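Local coordinates for DUF5638 domain-containing protein (Legionella pneumophila subsp. pneumophila, PDB 5L1A) that is of unknown function, this all-helical piece being the DUF5638-family portion of a longer Legionella protein that is probably anchored in a membrane by a transmembrane helix, at residues G79-A83 and D84-E88. Numbering follows the deposited sequence.
Sequences GQINA and DKAFE. With I3C (5-amino-2,4,6-triiodobenzene-1,3-dicarboxylic acid), chain F; I3C (5-amino-2,4,6-triiodobenzene-1,3-dicarboxylic acid), chain D.
The carboxamide of N82 has two different neighbours: its OD1 turns to the backbone of K85, while its ND2 stands over the ring face of I3C (chain F), 3.2 Å from ligand atom C2. At the F87 ring, O9 of I3C (chain D) lies at the edge, in plane, 3.8 Å from CE2, while I3 of the same ligand sits obliquely, 3.5 Å from CZ. N82 is the N-cap of helix 83-90. With CG between its own backbone N and carbonyl carbon (chi1 60°), the short side chain folds back so that OD1 accepts from K85 N at 2.9 Å, almost straight along the C=O axis. Asparagine suits this place, since its carboxamide oxygen substitutes for the missing carbonyl of a preceding turn. The methylene CG of K85 also packs against OD1, at 3.3 Å, before the bent chain carries the ammonium away. Two backbone bonds, A86 N to N82 O and F87 N to A83 O, then open the helix's regular pattern.

Just before the cap, I81 reaches along the first turn, its CD1 3.9 Å from A86 CB. This is the N'-to-N4 pairing of a hydrophobic staple, and both residues also rest on V76 of helix 56-77. A83 touches K108 and F87 touches D100 and A104 of helix 97-110; the small alanine suits its buried place. G79 ends helix 56-77 in a Schellman motif, with the positive phi (83°) that glycine readily adopts.

A lysine at N3 cannot return a side-chain acceptor to N82 N, so this is an N-cap and not a capping box; that N-H makes a weak bond to O12 of I3C (chain F). D84 would probably interact favourably with the helix's positive end. Because I3C is a crystallographic phasing reagent, its contacts probably mark accessible surface and are no evidence of a natural ligand, whereas the cap bond and apolar pair are consistent with a well-defined start of helix 83-90 just after helix 56-77 ends.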
ATOM      1  N   GLY A  79      11.917  10.949  -7.084  1.00 10.14           N
ATOM      2  CA  GLY A  79      13.010  10.740  -8.013  1.00 10.65           C
ATOM      3  C   GLY A  79      14.240  10.080  -7.439  1.00 10.76           C
ATOM      4  O   GLY A  79      15.307  10.157  -8.050  1.00 11.43           O
ATOM      5  N   GLN A  80      14.133   9.433  -6.276  1.00 11.15           N
ATOM      6  CA  GLN A  80      15.296   8.768  -5.701  1.00 10.76           C
ATOM      7  C   GLN A  80      15.608   7.463  -6.421  1.00 11.19           C
ATOM      8  O   GLN A  80      16.780   7.135  -6.631  1.00 12.00           O
ATOM      9  CB  GLN A  80      15.072   8.507  -4.215  1.00 10.51           C
ATOM     10  CG  GLN A  80      14.860   9.762  -3.398  1.00 10.39           C
ATOM     11  CD  GLN A  80      14.444   9.456  -1.982  1.00 10.40           C
ATOM     12  OE1 GLN A  80      15.188   8.832  -1.225  1.00 10.90           O
ATOM     13  NE2 GLN A  80      13.240   9.879  -1.615  1.00 10.11           N
ATOM     14  N   ILE A  81      14.577   6.705  -6.795  1.00 10.87           N
ATOM     15  CA  ILE A  81      14.733   5.465  -7.544  1.00 11.39           C
ATOM     16  C   ILE A  81      13.685   5.442  -8.644  1.00 11.35           C
ATOM     17  O   ILE A  81      12.689   6.169  -8.599  1.00 11.69           O
ATOM     18  CB  ILE A  81      14.602   4.209  -6.651  1.00 12.74           C
ATOM     19  CG1 ILE A  81      13.205   4.129  -6.033  1.00 12.38           C
ATOM     20  CG2 ILE A  81      15.665   4.199  -5.565  1.00 11.68           C
ATOM     21  CD1 ILE A  81      12.962   2.851  -5.247  1.00 13.10           C
ATOM     22  N   ASN A  82      13.919   4.602  -9.647  1.00 12.13           N
ATOM     23  CA  ASN A  82      12.946   4.451 -10.715  1.00 12.40           C
ATOM     24  C   ASN A  82      11.952   3.348 -10.360  1.00 12.01           C
ATOM     25  O   ASN A  82      12.114   2.624  -9.377  1.00 11.65           O
ATOM     26  CB  ASN A  82      13.634   4.179 -12.060  1.00 13.76           C
ATOM     27  CG  ASN A  82      14.482   2.912 -12.060  1.00 16.60           C
ATOM     28  OD1 ASN A  82      14.237   1.970 -11.308  1.00 20.45           O
ATOM     29  ND2 ASN A  82      15.486   2.887 -12.927  1.00 18.68           N
ATOM     30  N   ALA A  83      10.909   3.225 -11.183  1.00 16.92           N
ATOM     31  CA  ALA A  83       9.836   2.281 -10.886  1.00 17.47           C
ATOM     32  C   ALA A  83      10.323   0.837 -10.888  1.00 17.72           C
ATOM     33  O   ALA A  83       9.768  -0.001 -10.167  1.00 17.96           O
ATOM     34  CB  ALA A  83       8.695   2.457 -11.884  1.00 19.12           C
ATOM     35  N   ASP A  84      11.346   0.519 -11.683  1.00 13.47           N
ATOM     36  CA  ASP A  84      11.853  -0.851 -11.702  1.00 14.18           C
ATOM     37  C   ASP A  84      12.527  -1.213 -10.385  1.00 13.71           C
ATOM     38  O   ASP A  84      12.318  -2.313  -9.861  1.00 13.77           O
ATOM     39  CB  ASP A  84      12.816  -1.046 -12.869  1.00 15.71           C
ATOM     40  CG  ASP A  84      12.105  -1.086 -14.201  1.00 18.68           C
ATOM     41  OD1 ASP A  84      10.861  -1.203 -14.197  1.00 17.80           O
ATOM     42  OD2 ASP A  84      12.785  -1.010 -15.248  1.00 20.82           O
ATOM     43  N   LYS A  85      13.343  -0.308  -9.841  1.00 13.70           N
ATOM     44  CA  LYS A  85      13.937  -0.544  -8.529  1.00 15.62           C
ATOM     45  C   LYS A  85      12.862  -0.790  -7.479  1.00 15.37           C
ATOM     46  O   LYS A  85      12.981  -1.706  -6.658  1.00 17.70           O
ATOM     47  CB  LYS A  85      14.813   0.643  -8.123  1.00 17.70           C
ATOM     48  CG  LYS A  85      16.098   0.796  -8.916  1.00 20.38           C
ATOM     49  CD  LYS A  85      17.199  -0.083  -8.361  1.00 24.68           C
ATOM     50  CE  LYS A  85      18.531   0.196  -9.044  1.00 30.02           C
ATOM     51  NZ  LYS A  85      19.595  -0.730  -8.558  1.00 33.75           N
ATOM     52  N   ALA A  86      11.796   0.012  -7.503  1.00 11.47           N
ATOM     53  CA  ALA A  86      10.738  -0.118  -6.507  1.00 10.83           C
ATOM     54  C   ALA A  86      10.014  -1.450  -6.627  1.00 11.10           C
ATOM     55  O   ALA A  86       9.753  -2.113  -5.616  1.00 11.07           O
ATOM     56  CB  ALA A  86       9.749   1.036  -6.644  1.00 10.28           C
ATOM     57  N   PHE A  87       9.665  -1.852  -7.851  1.00 11.55           N
ATOM     58  CA  PHE A  87       8.944  -3.105  -8.035  1.00 11.93           C
ATOM     59  C   PHE A  87       9.809  -4.309  -7.693  1.00 12.59           C
ATOM     60  O   PHE A  87       9.301  -5.292  -7.144  1.00 12.72           O
ATOM     61  CB  PHE A  87       8.421  -3.216  -9.468  1.00 12.53           C
ATOM     62  CG  PHE A  87       7.618  -4.460  -9.721  1.00 13.04           C
ATOM     63  CD1 PHE A  87       6.449  -4.704  -9.010  1.00 12.64           C
ATOM     64  CD2 PHE A  87       8.030  -5.389 -10.664  1.00 14.13           C
ATOM     65  CE1 PHE A  87       5.706  -5.848  -9.236  1.00 13.21           C
ATOM     66  CE2 PHE A  87       7.292  -6.536 -10.896  1.00 14.70           C
ATOM     67  CZ  PHE A  87       6.132  -6.767 -10.180  1.00 14.20           C
ATOM     68  N   GLU A  88      11.107  -4.255  -8.008  1.00 15.58           N
ATOM     69  CA  GLU A  88      12.022  -5.321  -7.610  1.00 19.62           C
ATOM     70  C   GLU A  88      12.006  -5.551  -6.105  1.00 19.38           C
ATOM     71  O   GLU A  88      12.217  -6.679  -5.645  1.00 21.05           O
ATOM     72  CB  GLU A  88      13.447  -4.983  -8.048  1.00 24.71           C
ATOM     73  CG  GLU A  88      13.817  -5.366  -9.465  1.00 29.63           C
ATOM     74  CD  GLU A  88      15.284  -5.099  -9.741  1.00 33.62           C
ATOM     75  OE1 GLU A  88      15.905  -4.365  -8.942  1.00 33.79           O
ATOM     76  OE2 GLU A  88      15.817  -5.625 -10.740  1.00 36.48           O
TER
HETATM   77  I3  I3C F 205      14.628   7.193 -16.687  0.50 65.64           I
HETATM   78  I2  I3C F 205      15.304   8.297 -10.606  0.50 38.04           I
HETATM   79  I1  I3C F 205      18.815   4.080 -13.292  0.50 51.46           I
HETATM   80  O8  I3C F 205      16.542   3.896 -16.234  0.50 52.41           O
HETATM   81  O9  I3C F 205      17.894   5.523 -16.781  0.50 51.99           O
HETATM   82  C10 I3C F 205      17.567   5.978 -10.957  0.50 47.17           C
HETATM   83  N13 I3C F 205      14.184   8.492 -13.710  0.50 47.85           N
HETATM   84  C1  I3C F 205      16.641   5.775 -14.781  0.50 52.20           C
HETATM   85  C6  I3C F 205      15.568   6.803 -14.861  0.50 56.36           C
HETATM   86  C5  I3C F 205      15.161   7.556 -13.643  0.50 49.05           C
HETATM   87  C4  I3C F 205      15.831   7.276 -12.347  0.50 43.29           C
HETATM   88  C3  I3C F 205      16.896   6.253 -12.267  0.50 46.37           C
HETATM   89  C2  I3C F 205      17.304   5.506 -13.477  0.50 49.60           C
HETATM   90  C7  I3C F 205      17.053   5.016 -16.010  0.50 51.89           C
HETATM   91  O11 I3C F 205      18.480   6.740 -10.575  0.50 47.37           O
HETATM   92  O12 I3C F 205      17.188   4.996 -10.280  0.50 47.23           O
HETATM   93  I3  I3C D 203       3.967  -6.719 -12.871  1.00 37.82           I
HETATM   94  I2  I3C D 203       1.304  -8.471 -18.127  1.00 59.51           I
HETATM   95  I1  I3C D 203       4.515 -12.544 -14.677  1.00 57.60           I
HETATM   96  O8  I3C D 203       4.291 -10.357 -11.828  1.00 38.05           O
HETATM   97  O9  I3C D 203       6.095  -9.602 -12.816  1.00 38.48           O
HETATM   98  C10 I3C D 203       2.662 -11.408 -17.229  1.00 47.67           C
HETATM   99  N13 I3C D 203       2.274  -6.620 -15.650  1.00 47.65           N
HETATM  100  C1  I3C D 203       4.062  -9.560 -14.040  1.00 45.84           C
HETATM  101  C6  I3C D 203       3.545  -8.197 -14.266  1.00 43.90           C
HETATM  102  C5  I3C D 203       2.739  -7.879 -15.463  1.00 48.56           C
HETATM  103  C4  I3C D 203       2.447  -8.947 -16.447  1.00 54.29           C
HETATM  104  C3  I3C D 203       2.964 -10.325 -16.235  1.00 51.93           C
HETATM  105  C2  I3C D 203       3.770 -10.626 -15.022  1.00 53.08           C
HETATM  106  C7  I3C D 203       4.872  -9.859 -12.816  1.00 40.55           C
HETATM  107  O11 I3C D 203       3.602 -11.943 -17.851  1.00 46.69           O
HETATM  108  O12 I3C D 203       1.473 -11.737 -17.414  1.00 46.27           O